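Local coordinates for addiction module toxin RelE (Helicobacter pylori, PDB 4LTT), which is a YafQ-type toxin of the RelE family, from a type II toxin-antitoxin system, and probably acts as an RNA endonuclease, at residues A[7-12]-A[77-82]. Sequence-based numbering, arbitrary orientation.
Sequences KKSFQK and ILLRLG
With CG opposite its backbone N (chi1 170°), F10 reaches from the first turn of helix 8-19 down onto strand 75-82, while S9, its chi1 of 50° placing OG between its own N and carbonyl carbon, turns its hydroxyl to the same strand. The strand carries a classic beta bulge, in which L79 and R80 both face V68 of strand 65-72. At the bulge, S9 OG donates to L79 O at 2.7 Å, within the carbonyl plane, a task suited to a short hydroxyl. Two residues before S9, the N-cap K7 still continues the parallel pairing of strand 3-6, its N donating to L78 O at 3.1 Å with an N-H...O angle of 162°, while its aliphatic chain lies against I77 CG2. F10, flat and apolar, fills the core side: L78 CB sits over one face of its ring, 3.9 Å from the centroid, a CH-pi contact, and L78 CD1 reaches the far end at CZ. L81 and, from strand 65-72, L67 add to this core. R80, long enough to pass its CD by S9 CB, makes a salt bridge from NE to D13 OD2, which also accepts from L81 N. Obliquely to the ring, L81 CB stands 3.8 Å from F10 CE1.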
loop_
_atom_site.group_PDB
_atom_site.type_symbol
_atom_site.label_atom_id
_atom_site.label_comp_id
_atom_site.label_asym_id
_atom_site.label_seq_id
_atom_site.Cartn_x
_atom_site.Cartn_y
_atom_site.Cartn_z
ATOM N N LYS A 7 8.652 -2.133 -4.625
ATOM C CA LYS A 7 9.564 -1.082 -5.128
ATOM C C LYS A 7 10.499 -0.684 -3.981
ATOM O O LYS A 7 10.132 -0.754 -2.810
ATOM C CB LYS A 7 8.752 0.110 -5.622
ATOM C CG LYS A 7 7.850 -0.247 -6.840
ATOM C CD LYS A 7 8.640 -0.766 -8.022
ATOM C CE LYS A 7 7.915 -1.061 -9.293
ATOM N NZ LYS A 7 8.910 -0.927 -10.423
ATOM N N LYS A 8 11.669 -0.166 -4.335
ATOM C CA LYS A 8 12.590 0.266 -3.300
ATOM C C LYS A 8 11.993 1.372 -2.429
ATOM O O LYS A 8 12.269 1.434 -1.228
ATOM C CB LYS A 8 13.942 0.667 -3.915
ATOM C CG LYS A 8 14.740 -0.530 -4.417
ATOM C CD LYS A 8 15.346 -1.425 -3.360
ATOM C CE LYS A 8 15.686 -2.758 -4.068
ATOM N NZ LYS A 8 17.083 -2.816 -4.612
ATOM N N SER A 9 11.154 2.200 -3.010
ATOM C CA SER A 9 10.483 3.308 -2.232
ATOM C C SER A 9 9.624 2.642 -1.114
ATOM O O SER A 9 9.607 3.112 0.065
ATOM C CB SER A 9 9.577 4.167 -3.138
ATOM O OG SER A 9 8.681 3.411 -3.937
ATOM N N PHE A 10 8.943 1.547 -1.446
ATOM C CA PHE A 10 8.136 0.859 -0.459
ATOM C C PHE A 10 9.006 0.202 0.618
ATOM O O PHE A 10 8.696 0.265 1.801
ATOM C CB PHE A 10 7.276 -0.232 -1.151
ATOM C CG PHE A 10 6.583 -1.146 -0.175
ATOM C CD1 PHE A 10 5.344 -0.859 0.355
ATOM C CD2 PHE A 10 7.241 -2.325 0.266
ATOM C CE1 PHE A 10 4.722 -1.702 1.280
ATOM C CE2 PHE A 10 6.628 -3.145 1.211
ATOM C CZ PHE A 10 5.366 -2.819 1.703
ATOM N N GLN A 11 10.082 -0.430 0.208
ATOM C CA GLN A 11 11.008 -1.044 1.162
ATOM C C GLN A 11 11.543 0.003 2.168
ATOM O O GLN A 11 11.577 -0.276 3.381
ATOM C CB GLN A 11 12.203 -1.639 0.412
ATOM C CG GLN A 11 11.758 -2.805 -0.441
ATOM C CD GLN A 11 12.904 -3.323 -1.319
ATOM O OE1 GLN A 11 14.070 -3.402 -0.860
ATOM N NE2 GLN A 11 12.606 -3.594 -2.608
ATOM N N LYS A 12 11.963 1.159 1.682
ATOM C CA LYS A 12 12.480 2.183 2.588
ATOM C C LYS A 12 11.364 2.600 3.531
ATOM O O LYS A 12 11.608 2.779 4.743
ATOM C CB LYS A 12 12.905 3.394 1.743
ATOM C CG LYS A 12 14.217 3.175 0.939
ATOM C CD LYS A 12 14.742 4.554 0.467
ATOM C CE LYS A 12 15.824 4.547 -0.666
ATOM N NZ LYS A 12 17.046 3.722 -0.491
ATOM N N ILE A 77 2.173 -4.452 -7.436
ATOM C CA ILE A 77 3.253 -3.493 -7.188
ATOM C C ILE A 77 2.949 -2.752 -5.918
ATOM O O ILE A 77 1.915 -2.071 -5.841
ATOM C CB ILE A 77 3.388 -2.531 -8.379
ATOM C CG1 ILE A 77 3.732 -3.249 -9.683
ATOM C CG2 ILE A 77 4.499 -1.513 -8.076
ATOM C CD1 ILE A 77 3.400 -2.397 -10.919
ATOM N N LEU A 78 3.856 -2.796 -4.955
ATOM C CA LEU A 78 3.736 -1.996 -3.763
ATOM C C LEU A 78 4.646 -0.816 -3.840
ATOM O O LEU A 78 5.846 -0.975 -4.024
ATOM C CB LEU A 78 4.065 -2.829 -2.519
ATOM C CG LEU A 78 3.227 -4.131 -2.380
ATOM C CD1 LEU A 78 3.422 -4.699 -0.982
ATOM C CD2 LEU A 78 1.710 -3.852 -2.554
ATOM N N LEU A 79 4.040 0.381 -3.868
ATOM C CA LEU A 79 4.747 1.620 -4.132
ATOM C C LEU A 79 5.168 2.398 -2.885
ATOM O O LEU A 79 6.333 2.822 -2.775
ATOM C CB LEU A 79 3.903 2.499 -5.059
ATOM C CG LEU A 79 4.637 3.736 -5.576
ATOM C CD1 LEU A 79 5.626 3.258 -6.589
ATOM C CD2 LEU A 79 3.672 4.757 -6.220
ATOM N N ARG A 80 4.231 2.680 -1.989
ATOM C CA ARG A 80 4.536 3.500 -0.825
ATOM C C ARG A 80 3.751 2.927 0.314
ATOM O O ARG A 80 2.690 2.308 0.164
ATOM C CB ARG A 80 4.019 4.983 -0.971
ATOM C CG ARG A 80 4.667 5.847 -2.029
ATOM C CD ARG A 80 6.143 5.967 -1.807
ATOM N NE ARG A 80 6.515 6.507 -0.489
ATOM C CZ ARG A 80 6.746 7.768 -0.143
ATOM N NH1 ARG A 80 6.640 8.747 -1.049
ATOM N NH2 ARG A 80 7.214 8.050 1.071
ATOM N N LEU A 81 4.234 3.211 1.536
ATOM C CA LEU A 81 3.545 2.837 2.758
ATOM C C LEU A 81 3.850 3.913 3.772
ATOM O O LEU A 81 4.989 4.040 4.251
ATOM C CB LEU A 81 4.103 1.505 3.235
ATOM C CG LEU A 81 3.402 0.929 4.511
ATOM C CD1 LEU A 81 1.969 0.441 4.210
ATOM C CD2 LEU A 81 4.258 -0.234 5.093
ATOM N N GLY A 82 2.890 4.728 4.116
ATOM C CA GLY A 82 3.211 5.828 5.074
ATOM C C GLY A 82 2.048 6.778 5.200
ATOM O O GLY A 82 0.926 6.501 4.792
#